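Pinoresinol-lariciresinol reductase (Thuja plicata, PDB 1QYD) catalyses the NADPH-dependent, enantioselective two-step reduction of (-)-pinoresinol through (-)-lariciresinol to (+)-secoisolariciresinol in lignan biosynthesis. Local coordinates at residues Q68-A73 with V100-E105; G162-S167 with C270-I275; L168-L171 with P177-D180. All blocks are in the same frame, centred on the assembly; numbering follows the deposited sequence.

Overall arrangement
Along the chain from the N terminus, contact 1 comes first: it closes a loop of 26 residues that includes strand 79-82 and packs helix 67-74 on helix 96-105 beside the Rossmann-type sheet. Contact 2 opens later and spans far more, returning from 162-167 only at 270-275, where it brings helices 161-164 and 272-275 together at the inferred substrate site. Contact 3 is nested inside that loop, folding 168-171 back onto 177-180 just before strand 181-182. Contacts 2 and 3 touch, with centres about 11 Å apart, and L272 of one meets L171 of the other. Contact 1 lies across the chain's centre from both, about 35 Å from contact 2 between centres.

Contact 1. Residues Q68-A73 with V100-E105; sequences QRLVDA and VEAIKE
V71 and A102 bring their helices together, with CA atoms 5.5 Å apart and the axes of 68-73 and 100-105 approaching to 9.1 Å at a signed crossing angle of -55°. Both helices belong to the Rossmann-type NADP(H)-binding fold. Helix 67-74 lies on the crossover from edge strand 58-60 to strand 79-82, and helix 96-105 on the next beta-alpha-beta connection, from 79-82 to 111-113, so the contact joins two successive helices flanking the parallel sheet.

The side chains that meet are apolar, though V71 also packs against the carbonyl oxygen of A102. A102 stands at the middle, its single methyl directed at the other helix; so small a residue suits a place where the partner's branched side chains must come close to the backbone. L70 lays one methyl over it, with CD2 at 3.7 Å from A102 CB, and its CG and CB follow close behind, so the leucine runs alongside the alanine methyl. V71, the next residue along the helix, meets A102 by a different branch. Its CG1 lies anti to the backbone N (chi1 -171°), which leaves CG2 beside that nitrogen and turned toward the other helix. There CG2 rests 3.8 Å from A102 O and 4.2 Å from A102 CB. Valine is apt here: compact and branched at CB, it can lie close against the facing backbone without a long flexible chain.

Helix 96-105 is fastened to the sheet by other residues, V100 and I103 both packing on F112 of strand 111-113. V71 also touches A106, just beyond the helix. Nearer solvent, E105 contributes its aliphatic root rather than its charge: V71 CG2 lies 4.4 Å from E105 CB.

Contact 2. Residues G162-S167 with C270-I275; sequences GYFAGS and CHLYQI
F164 reaches across to three residues of 270-275, and its ring tip supplies nearly all of the touching. The phenyl ring is carried there by a first torsion that sets CG beside the backbone N and anti to the carbonyl carbon (chi1 -73°). A large, flat, apolar side chain suits this span, because the nearest CA atoms, those of F164 and L272, are still 9.4 Å apart.

L272 answers with one methyl, CD1, which lies 3.9 Å from F164 CE2; its CG is anti to the backbone N (chi1 -178°), which brings CD1 nearer to the phenyl ring. H271 brings its imidazole to the rim of that ring. Its CE1 sits 4.0 Å from F164 CZ, close to the phenyl plane; the two ring planes stand at 80° and the rings pack obliquely. H271 probably binds substrate, which places the F164 ring next to that inferred site. I275 completes the grip by setting CD1 over one phenyl face, toward its rim, 4.1 Å from F164 CZ.

H271 is also the N-cap of helix 272-275: its carbonyl oxygen accepts from both Q274 N and I275 N, which ties the main chain of H271 into the first turn of the helix. Its ND1 also makes a weak hydrogen bond to V268 O, which may limit rotation of the ring.

Around this junction, F164 packs on W194 of strand 191-195, F164 and I275 share M159 of strand 159-160, and C270 and Y273 rest against helix 252-258.

Contact 3. Residues L168-L171 with P177-D180; sequences LAQL and PPRD
Q170 meets P178 through its amide, whose OE1 takes a weak hydrogen bond from L183 N while NE2 faces the proline ring. The contact folds together two parts of one irregular loop, which joins helix 161-164 to strand 181-182 on the side of this NmrA-type reductase away from the Rossmann sheet. The weak bond to OE1 is consistent with the modelled orientation of the amide. A bend at chi2 (103°) curls the glutamine chain, which crosses the proline obliquely, with NE2 beside CG and CD. The modelled approach to CG is shorter than ordinary van der Waals packing, and its exact value is doubtful.

L168 makes the apolar half. Its backbone lies in the left-handed region (phi 70°), as does that of A169, and the CB of L168 points toward the prolines. One methyl, CD2, rests 4.0 Å from P177 CB, the leucine crossing that proline at about a right angle; the same CD2 then reaches P178 CD at 4.3 Å. Leucine suits this spot because one apolar methyl can lie against both proline rings. The prolines suit theirs too: P177 and P178 have extended, polyproline-like torsions, present hydrocarbon ring atoms to the leucine, and have no backbone N-H to offer.

The loop is also held from outside. L168 and P177 both pack on W236 of helix 229-241, L168 and Q170 on V182, and A169 O accepts a hydrogen bond from Y185 OH. Within the contact itself the two backbones come nearest at L168 and P177, whose CA atoms are 5.5 Å apart.

Contact 1. Residues Q68-A73 with V100-E105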
ATOM      1  N   GLN A  68      -2.130 -24.579   2.992  1.00 28.60           N
ATOM      2  CA  GLN A  68      -2.019 -26.008   2.798  1.00 30.54           C
ATOM      3  C   GLN A  68      -2.307 -26.444   1.375  1.00 28.80           C
ATOM      4  O   GLN A  68      -1.688 -27.417   0.960  1.00 36.21           O
ATOM      5  CB  GLN A  68      -2.956 -26.761   3.750  1.00 34.57           C
ATOM      6  CG  GLN A  68      -4.448 -26.429   3.709  1.00 37.60           C
ATOM      7  CD  GLN A  68      -4.906 -25.334   4.657  1.00 37.27           C
ATOM      8  OE1 GLN A  68      -4.215 -24.337   4.892  1.00 34.56           O
ATOM      9  NE2 GLN A  68      -6.115 -25.542   5.197  1.00 33.26           N
ATOM     10  N   ARG A  69      -3.180 -25.789   0.586  1.00 23.71           N
ATOM     11  CA  ARG A  69      -3.384 -26.230  -0.783  1.00 17.92           C
ATOM     12  C   ARG A  69      -2.268 -25.748  -1.688  1.00 19.44           C
ATOM     13  O   ARG A  69      -1.887 -26.411  -2.666  1.00 22.95           O
ATOM     14  CB  ARG A  69      -4.703 -25.726  -1.306  1.00 20.25           C
ATOM     15  CG  ARG A  69      -5.084 -26.245  -2.689  1.00 15.67           C
ATOM     16  CD  ARG A  69      -6.600 -26.314  -2.782  1.00 32.61           C
ATOM     17  NE  ARG A  69      -7.216 -25.084  -2.299  1.00 39.21           N
ATOM     18  CZ  ARG A  69      -8.521 -24.800  -2.329  1.00 36.33           C
ATOM     19  NH1 ARG A  69      -9.405 -25.665  -2.840  1.00 32.58           N
ATOM     20  NH2 ARG A  69      -8.917 -23.634  -1.790  1.00 29.48           N
ATOM     21  N   LEU A  70      -1.713 -24.595  -1.298  1.00 14.55           N
ATOM     22  CA  LEU A  70      -0.614 -24.000  -2.003  1.00 12.52           C
ATOM     23  C   LEU A  70       0.549 -24.969  -1.930  1.00 12.41           C
ATOM     24  O   LEU A  70       1.023 -25.384  -2.983  1.00 17.40           O
ATOM     25  CB  LEU A  70      -0.355 -22.710  -1.322  1.00 20.01           C
ATOM     26  CG  LEU A  70       0.262 -21.581  -2.083  1.00 21.81           C
ATOM     27  CD1 LEU A  70      -0.478 -21.330  -3.376  1.00 20.79           C
ATOM     28  CD2 LEU A  70       0.237 -20.365  -1.167  1.00 24.82           C
ATOM     29  N   VAL A  71       0.927 -25.456  -0.733  1.00 10.85           N
ATOM     30  CA  VAL A  71       2.003 -26.447  -0.582  1.00  7.00           C
ATOM     31  C   VAL A  71       1.719 -27.765  -1.277  1.00 11.26           C
ATOM     32  O   VAL A  71       2.640 -28.400  -1.806  1.00 11.71           O
ATOM     33  CB  VAL A  71       2.271 -26.743   0.897  1.00  2.76           C
ATOM     34  CG1 VAL A  71       3.516 -27.582   1.009  1.00  2.00           C
ATOM     35  CG2 VAL A  71       2.575 -25.470   1.680  1.00  2.00           C
ATOM     36  N   ASP A  72       0.430 -28.153  -1.323  1.00  9.70           N
ATOM     37  CA  ASP A  72       0.053 -29.397  -1.976  1.00 11.87           C
ATOM     38  C   ASP A  72       0.448 -29.308  -3.425  1.00 17.37           C
ATOM     39  O   ASP A  72       1.174 -30.157  -3.945  1.00 18.65           O
ATOM     40  CB  ASP A  72      -1.458 -29.683  -1.985  1.00 11.30           C
ATOM     41  CG  ASP A  72      -2.175 -30.084  -0.718  1.00 10.71           C
ATOM     42  OD1 ASP A  72      -3.400 -30.016  -0.698  1.00 16.59           O
ATOM     43  OD2 ASP A  72      -1.529 -30.475   0.243  1.00 19.28           O
ATOM     44  N   ALA A  73      -0.054 -28.175  -3.964  1.00 20.93           N
ATOM     45  CA  ALA A  73       0.059 -27.743  -5.349  1.00 18.68           C
ATOM     46  C   ALA A  73       1.503 -27.676  -5.854  1.00 15.01           C
ATOM     47  O   ALA A  73       1.818 -28.233  -6.903  1.00  9.81           O
ATOM     48  CB  ALA A  73      -0.643 -26.358  -5.462  1.00 14.39           C
ATOM     49  N   VAL A 100       6.140 -17.457  -0.733  1.00 21.15           N
ATOM     50  CA  VAL A 100       7.528 -17.739  -0.305  1.00 22.87           C
ATOM     51  C   VAL A 100       7.576 -18.618   0.959  1.00 18.67           C
ATOM     52  O   VAL A 100       8.423 -19.496   1.140  1.00 11.29           O
ATOM     53  CB  VAL A 100       8.277 -16.392  -0.052  1.00 22.72           C
ATOM     54  CG1 VAL A 100       9.703 -16.650   0.425  1.00 20.44           C
ATOM     55  CG2 VAL A 100       8.354 -15.593  -1.344  1.00 17.48           C
ATOM     56  N   GLU A 101       6.629 -18.288   1.836  1.00 17.98           N
ATOM     57  CA  GLU A 101       6.284 -19.037   3.026  1.00 15.51           C
ATOM     58  C   GLU A 101       5.850 -20.436   2.582  1.00 19.40           C
ATOM     59  O   GLU A 101       6.267 -21.417   3.192  1.00 26.58           O
ATOM     60  CB  GLU A 101       5.127 -18.344   3.756  1.00 12.78           C
ATOM     61  CG  GLU A 101       5.434 -17.301   4.845  1.00 26.10           C
ATOM     62  CD  GLU A 101       6.079 -15.934   4.530  1.00 41.40           C
ATOM     63  OE1 GLU A 101       7.058 -15.853   3.763  1.00 49.43           O
ATOM     64  OE2 GLU A 101       5.608 -14.931   5.099  1.00 46.73           O
ATOM     65  N   ALA A 102       5.029 -20.591   1.528  1.00 14.24           N
ATOM     66  CA  ALA A 102       4.618 -21.890   1.022  1.00 13.52           C
ATOM     67  C   ALA A 102       5.703 -22.672   0.283  1.00 14.82           C
ATOM     68  O   ALA A 102       5.639 -23.890   0.164  1.00 23.52           O
ATOM     69  CB  ALA A 102       3.448 -21.711   0.086  1.00 14.32           C
ATOM     70  N   ILE A 103       6.701 -21.988  -0.256  1.00 16.67           N
ATOM     71  CA  ILE A 103       7.831 -22.585  -0.951  1.00 12.01           C
ATOM     72  C   ILE A 103       8.873 -23.052   0.063  1.00 14.69           C
ATOM     73  O   ILE A 103       9.499 -24.096  -0.155  1.00 14.53           O
ATOM     74  CB  ILE A 103       8.418 -21.506  -1.956  1.00 12.67           C
ATOM     75  CG1 ILE A 103       7.496 -21.461  -3.156  1.00 13.39           C
ATOM     76  CG2 ILE A 103       9.802 -21.844  -2.493  1.00  2.00           C
ATOM     77  CD1 ILE A 103       7.753 -20.287  -4.083  1.00 17.58           C
ATOM     78  N   LYS A 104       9.111 -22.277   1.140  1.00 15.69           N
ATOM     79  CA  LYS A 104      10.042 -22.613   2.203  1.00 17.92           C
ATOM     80  C   LYS A 104       9.658 -23.932   2.859  1.00 19.05           C
ATOM     81  O   LYS A 104      10.450 -24.860   2.990  1.00 19.70           O
ATOM     82  CB  LYS A 104      10.019 -21.452   3.180  1.00 16.97           C
ATOM     83  CG  LYS A 104      10.752 -21.577   4.501  1.00 20.33           C
ATOM     84  CD  LYS A 104      12.242 -21.920   4.378  1.00 31.53           C
ATOM     85  CE  LYS A 104      12.967 -21.773   5.726  1.00 34.14           C
ATOM     86  NZ  LYS A 104      14.410 -21.887   5.592  1.00 34.23           N
ATOM     87  N   GLU A 105       8.381 -24.026   3.180  1.00 23.97           N
ATOM     88  CA  GLU A 105       7.778 -25.191   3.796  1.00 29.22           C
ATOM     89  C   GLU A 105       7.927 -26.436   2.960  1.00 28.85           C
ATOM     90  O   GLU A 105       8.396 -27.445   3.491  1.00 35.38           O
ATOM     91  CB  GLU A 105       6.304 -24.961   4.025  1.00 32.72           C
ATOM     92  CG  GLU A 105       5.715 -25.896   5.059  1.00 37.81           C
ATOM     93  CD  GLU A 105       4.710 -25.192   5.954  1.00 39.74           C
ATOM     94  OE1 GLU A 105       5.073 -24.172   6.547  1.00 36.35           O
ATOM     95  OE2 GLU A 105       3.573 -25.668   6.056  1.00 43.60           O
TER

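Contact 2. Residues G162-S167 with C270-I275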
ATOM      1  N   GLY A 162       5.185  -2.899 -26.351  1.00 13.02           N
ATOM      2  CA  GLY A 162       3.785  -2.516 -26.437  1.00 11.86           C
ATOM      3  C   GLY A 162       3.285  -1.703 -25.261  1.00 10.86           C
ATOM      4  O   GLY A 162       2.095  -1.676 -24.973  1.00 12.69           O
ATOM      5  N   TYR A 163       4.180  -1.052 -24.546  1.00 13.44           N
ATOM      6  CA  TYR A 163       3.813  -0.211 -23.426  1.00 12.53           C
ATOM      7  C   TYR A 163       4.565   1.098 -23.548  1.00 18.23           C
ATOM      8  O   TYR A 163       4.083   2.124 -23.073  1.00 18.97           O
ATOM      9  CB  TYR A 163       4.199  -0.864 -22.118  1.00 12.52           C
ATOM     10  CG  TYR A 163       2.999  -1.247 -21.294  1.00 16.74           C
ATOM     11  CD1 TYR A 163       2.233  -0.267 -20.670  1.00 23.72           C
ATOM     12  CD2 TYR A 163       2.644  -2.588 -21.194  1.00 24.12           C
ATOM     13  CE1 TYR A 163       1.099  -0.637 -19.950  1.00 32.89           C
ATOM     14  CE2 TYR A 163       1.514  -2.975 -20.474  1.00 27.62           C
ATOM     15  CZ  TYR A 163       0.759  -1.989 -19.865  1.00 32.29           C
ATOM     16  OH  TYR A 163      -0.343  -2.357 -19.155  1.00 32.81           O
ATOM     17  N   PHE A 164       5.768   1.070 -24.144  1.00 18.11           N
ATOM     18  CA  PHE A 164       6.551   2.283 -24.292  1.00 21.81           C
ATOM     19  C   PHE A 164       6.832   2.625 -25.745  1.00 21.58           C
ATOM     20  O   PHE A 164       6.983   3.795 -26.050  1.00 19.96           O
ATOM     21  CB  PHE A 164       7.878   2.156 -23.459  1.00 18.56           C
ATOM     22  CG  PHE A 164       7.603   2.263 -21.955  1.00 16.61           C
ATOM     23  CD1 PHE A 164       7.539   1.106 -21.157  1.00 19.22           C
ATOM     24  CD2 PHE A 164       7.301   3.501 -21.384  1.00 11.60           C
ATOM     25  CE1 PHE A 164       7.161   1.186 -19.815  1.00  5.45           C
ATOM     26  CE2 PHE A 164       6.921   3.579 -20.047  1.00  9.53           C
ATOM     27  CZ  PHE A 164       6.849   2.422 -19.268  1.00  8.54           C
ATOM     28  N   ALA A 165       6.901   1.684 -26.681  1.00 21.60           N
ATOM     29  CA  ALA A 165       7.102   2.004 -28.098  1.00 27.66           C
ATOM     30  C   ALA A 165       5.815   2.127 -28.894  1.00 30.68           C
ATOM     31  O   ALA A 165       5.767   2.511 -30.068  1.00 31.23           O
ATOM     32  CB  ALA A 165       7.901   0.946 -28.811  1.00 25.09           C
ATOM     33  N   GLY A 166       4.756   1.670 -28.221  1.00 34.36           N
ATOM     34  CA  GLY A 166       3.400   1.757 -28.722  1.00 27.57           C
ATOM     35  C   GLY A 166       3.027   3.203 -28.619  1.00 22.44           C
ATOM     36  O   GLY A 166       2.869   3.868 -29.624  1.00 20.15           O
ATOM     37  N   SER A 167       3.038   3.658 -27.370  1.00 17.81           N
ATOM     38  CA  SER A 167       2.808   5.033 -26.999  1.00 22.60           C
ATOM     39  C   SER A 167       3.892   6.013 -27.462  1.00 24.63           C
ATOM     40  O   SER A 167       3.601   7.206 -27.576  1.00 26.81           O
ATOM     41  CB  SER A 167       2.698   5.106 -25.498  1.00 19.43           C
ATOM     42  OG  SER A 167       3.860   4.465 -24.971  1.00 27.78           O
ATOM     43  N   CYS A 270       8.099   9.422 -12.952  1.00 31.92           N
ATOM     44  CA  CYS A 270       9.095   9.062 -11.928  1.00 34.18           C
ATOM     45  C   CYS A 270       9.156   7.569 -11.771  1.00 35.18           C
ATOM     46  O   CYS A 270       8.937   6.930 -10.742  1.00 42.45           O
ATOM     47  CB  CYS A 270       8.851   9.662 -10.507  1.00 31.23           C
ATOM     48  SG  CYS A 270       7.516   9.078  -9.442  1.00 24.49           S
ATOM     49  N   HIS A 271       9.543   7.091 -12.942  1.00 33.33           N
ATOM     50  CA  HIS A 271       9.670   5.703 -13.330  1.00 32.55           C
ATOM     51  C   HIS A 271       9.995   6.015 -14.768  1.00 30.09           C
ATOM     52  O   HIS A 271      11.098   5.791 -15.232  1.00 30.00           O
ATOM     53  CB  HIS A 271       8.316   5.021 -13.095  1.00 36.05           C
ATOM     54  CG  HIS A 271       7.850   3.923 -14.023  1.00 38.86           C
ATOM     55  ND1 HIS A 271       6.638   3.876 -14.556  1.00 42.13           N
ATOM     56  CD2 HIS A 271       8.562   2.824 -14.427  1.00 44.24           C
ATOM     57  CE1 HIS A 271       6.596   2.777 -15.267  1.00 47.55           C
ATOM     58  NE2 HIS A 271       7.750   2.145 -15.190  1.00 46.39           N
ATOM     59  N   LEU A 272       9.064   6.661 -15.455  1.00 28.40           N
ATOM     60  CA  LEU A 272       9.294   7.191 -16.781  1.00 23.61           C
ATOM     61  C   LEU A 272      10.365   8.266 -16.698  1.00 22.86           C
ATOM     62  O   LEU A 272      11.009   8.623 -17.681  1.00 25.82           O
ATOM     63  CB  LEU A 272       8.002   7.755 -17.245  1.00 19.53           C
ATOM     64  CG  LEU A 272       7.851   8.346 -18.596  1.00 11.57           C
ATOM     65  CD1 LEU A 272       8.001   7.305 -19.669  1.00  9.26           C
ATOM     66  CD2 LEU A 272       6.465   8.941 -18.660  1.00 14.01           C
ATOM     67  N   TYR A 273      10.521   8.798 -15.488  1.00 22.14           N
ATOM     68  CA  TYR A 273      11.533   9.772 -15.199  1.00 24.31           C
ATOM     69  C   TYR A 273      12.801   9.084 -14.690  1.00 22.30           C
ATOM     70  O   TYR A 273      13.871   9.680 -14.718  1.00 24.73           O
ATOM     71  CB  TYR A 273      10.912  10.783 -14.208  1.00 31.35           C
ATOM     72  CG  TYR A 273       9.905  11.756 -14.883  1.00 44.99           C
ATOM     73  CD1 TYR A 273      10.149  13.142 -14.866  1.00 47.94           C
ATOM     74  CD2 TYR A 273       8.766  11.309 -15.579  1.00 49.52           C
ATOM     75  CE1 TYR A 273       9.300  14.050 -15.516  1.00 48.89           C
ATOM     76  CE2 TYR A 273       7.911  12.210 -16.238  1.00 49.74           C
ATOM     77  CZ  TYR A 273       8.185  13.578 -16.205  1.00 51.02           C
ATOM     78  OH  TYR A 273       7.366  14.477 -16.877  1.00 57.24           O
ATOM     79  N   GLN A 274      12.770   7.814 -14.268  1.00 18.44           N
ATOM     80  CA  GLN A 274      13.976   7.074 -13.910  1.00  9.92           C
ATOM     81  C   GLN A 274      14.507   6.431 -15.178  1.00 13.71           C
ATOM     82  O   GLN A 274      15.715   6.309 -15.320  1.00 16.56           O
ATOM     83  CB  GLN A 274      13.686   5.966 -12.927  1.00 11.59           C
ATOM     84  CG  GLN A 274      12.728   6.272 -11.778  1.00 14.39           C
ATOM     85  CD  GLN A 274      13.182   7.156 -10.625  1.00 17.52           C
ATOM     86  OE1 GLN A 274      14.364   7.322 -10.301  1.00 28.15           O
ATOM     87  NE2 GLN A 274      12.200   7.720  -9.933  1.00 19.61           N
ATOM     88  N   ILE A 275      13.634   5.958 -16.091  1.00 18.36           N
ATOM     89  CA  ILE A 275      13.951   5.450 -17.438  1.00 19.01           C
ATOM     90  C   ILE A 275      14.650   6.501 -18.372  1.00 21.64           C
ATOM     91  O   ILE A 275      15.760   6.293 -18.886  1.00 17.89           O
ATOM     92  CB  ILE A 275      12.630   4.958 -18.140  1.00 10.70           C
ATOM     93  CG1 ILE A 275      12.002   3.818 -17.416  1.00 15.30           C
ATOM     94  CG2 ILE A 275      12.924   4.399 -19.513  1.00 10.50           C
ATOM     95  CD1 ILE A 275      10.633   3.460 -18.039  1.00 14.71           C
TER

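Contact 3. Residues L168-L171 with P177-D180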
ATOM      1  N   LEU A 168       5.111   5.488 -27.726  1.00 24.29           N
ATOM      2  CA  LEU A 168       6.380   6.194 -27.997  1.00 24.23           C
ATOM      3  C   LEU A 168       6.911   6.901 -26.737  1.00 22.48           C
ATOM      4  O   LEU A 168       7.891   7.640 -26.761  1.00 27.44           O
ATOM      5  CB  LEU A 168       6.201   7.200 -29.155  1.00 17.86           C
ATOM      6  CG  LEU A 168       7.037   7.057 -30.432  1.00 15.97           C
ATOM      7  CD1 LEU A 168       7.243   5.622 -30.810  1.00  7.25           C
ATOM      8  CD2 LEU A 168       6.318   7.781 -31.563  1.00 11.46           C
ATOM      9  N   ALA A 169       6.269   6.505 -25.619  1.00 19.07           N
ATOM     10  CA  ALA A 169       6.431   6.866 -24.219  1.00 15.74           C
ATOM     11  C   ALA A 169       5.689   8.118 -23.742  1.00 18.03           C
ATOM     12  O   ALA A 169       6.119   8.842 -22.830  1.00 14.90           O
ATOM     13  CB  ALA A 169       7.921   6.996 -23.925  1.00 15.74           C
ATOM     14  N   GLN A 170       4.481   8.342 -24.293  1.00 19.07           N
ATOM     15  CA  GLN A 170       3.772   9.569 -23.988  1.00 18.85           C
ATOM     16  C   GLN A 170       2.794   9.571 -22.846  1.00 21.05           C
ATOM     17  O   GLN A 170       1.961   8.685 -22.638  1.00 28.05           O
ATOM     18  CB  GLN A 170       3.085  10.047 -25.240  1.00 19.24           C
ATOM     19  CG  GLN A 170       3.929  11.218 -25.767  1.00 25.32           C
ATOM     20  CD  GLN A 170       4.830  10.941 -26.956  1.00 17.61           C
ATOM     21  OE1 GLN A 170       6.045  11.104 -26.943  1.00 25.51           O
ATOM     22  NE2 GLN A 170       4.239  10.557 -28.065  1.00 21.82           N
ATOM     23  N   LEU A 171       2.969  10.683 -22.136  1.00 23.03           N
ATOM     24  CA  LEU A 171       2.299  11.071 -20.901  1.00 23.67           C
ATOM     25  C   LEU A 171       0.792  10.996 -20.893  1.00 24.18           C
ATOM     26  O   LEU A 171       0.184  11.351 -19.874  1.00 25.72           O
ATOM     27  CB  LEU A 171       2.635  12.539 -20.487  1.00 28.59           C
ATOM     28  CG  LEU A 171       4.024  13.132 -20.215  1.00 26.34           C
ATOM     29  CD1 LEU A 171       3.880  14.524 -19.651  1.00 24.25           C
ATOM     30  CD2 LEU A 171       4.759  12.305 -19.195  1.00 31.12           C
ATOM     31  N   PRO A 177       1.328   5.110 -31.428  1.00 28.46           N
ATOM     32  CA  PRO A 177       2.280   6.169 -31.725  1.00 32.51           C
ATOM     33  C   PRO A 177       1.482   7.331 -32.293  1.00 36.88           C
ATOM     34  O   PRO A 177       0.629   7.115 -33.158  1.00 38.40           O
ATOM     35  CB  PRO A 177       3.234   5.526 -32.698  1.00 33.47           C
ATOM     36  CG  PRO A 177       2.893   4.049 -32.758  1.00 29.81           C
ATOM     37  CD  PRO A 177       1.407   4.080 -32.460  1.00 28.48           C
ATOM     38  N   PRO A 178       1.637   8.555 -31.788  1.00 42.62           N
ATOM     39  CA  PRO A 178       0.813   9.684 -32.195  1.00 47.27           C
ATOM     40  C   PRO A 178       1.272  10.485 -33.401  1.00 49.33           C
ATOM     41  O   PRO A 178       2.467  10.706 -33.582  1.00 50.40           O
ATOM     42  CB  PRO A 178       0.720  10.517 -30.932  1.00 49.75           C
ATOM     43  CG  PRO A 178       2.086  10.346 -30.333  1.00 44.34           C
ATOM     44  CD  PRO A 178       2.315   8.857 -30.532  1.00 46.37           C
ATOM     45  N   ARG A 179       0.312  10.907 -34.234  1.00 52.02           N
ATOM     46  CA  ARG A 179       0.584  11.834 -35.323  1.00 52.39           C
ATOM     47  C   ARG A 179       0.699  13.264 -34.755  1.00 52.15           C
ATOM     48  O   ARG A 179       0.150  13.596 -33.685  1.00 48.43           O
ATOM     49  CB  ARG A 179      -0.546  11.760 -36.363  1.00 53.66           C
ATOM     50  CG  ARG A 179      -0.172  12.513 -37.654  1.00 53.80           C
ATOM     51  CD  ARG A 179      -1.135  12.333 -38.817  1.00 50.44           C
ATOM     52  NE  ARG A 179      -1.025  11.010 -39.403  1.00 43.21           N
ATOM     53  CZ  ARG A 179      -2.096  10.365 -39.869  1.00 43.43           C
ATOM     54  NH1 ARG A 179      -3.310  10.912 -39.816  1.00 41.35           N
ATOM     55  NH2 ARG A 179      -1.950   9.153 -40.401  1.00 43.73           N
ATOM     56  N   ASP A 180       1.464  14.079 -35.520  1.00 50.67           N
ATOM     57  CA  ASP A 180       1.839  15.483 -35.289  1.00 46.98           C
ATOM     58  C   ASP A 180       2.911  15.647 -34.217  1.00 43.27           C
ATOM     59  O   ASP A 180       4.054  15.862 -34.601  1.00 47.26           O
ATOM     60  CB  ASP A 180       0.641  16.401 -34.866  1.00 49.80           C
ATOM     61  CG  ASP A 180      -0.463  16.682 -35.887  1.00 50.34           C
ATOM     62  OD1 ASP A 180      -0.756  17.853 -36.140  1.00 45.91           O
ATOM     63  OD2 ASP A 180      -1.051  15.729 -36.406  1.00 52.59           O
TER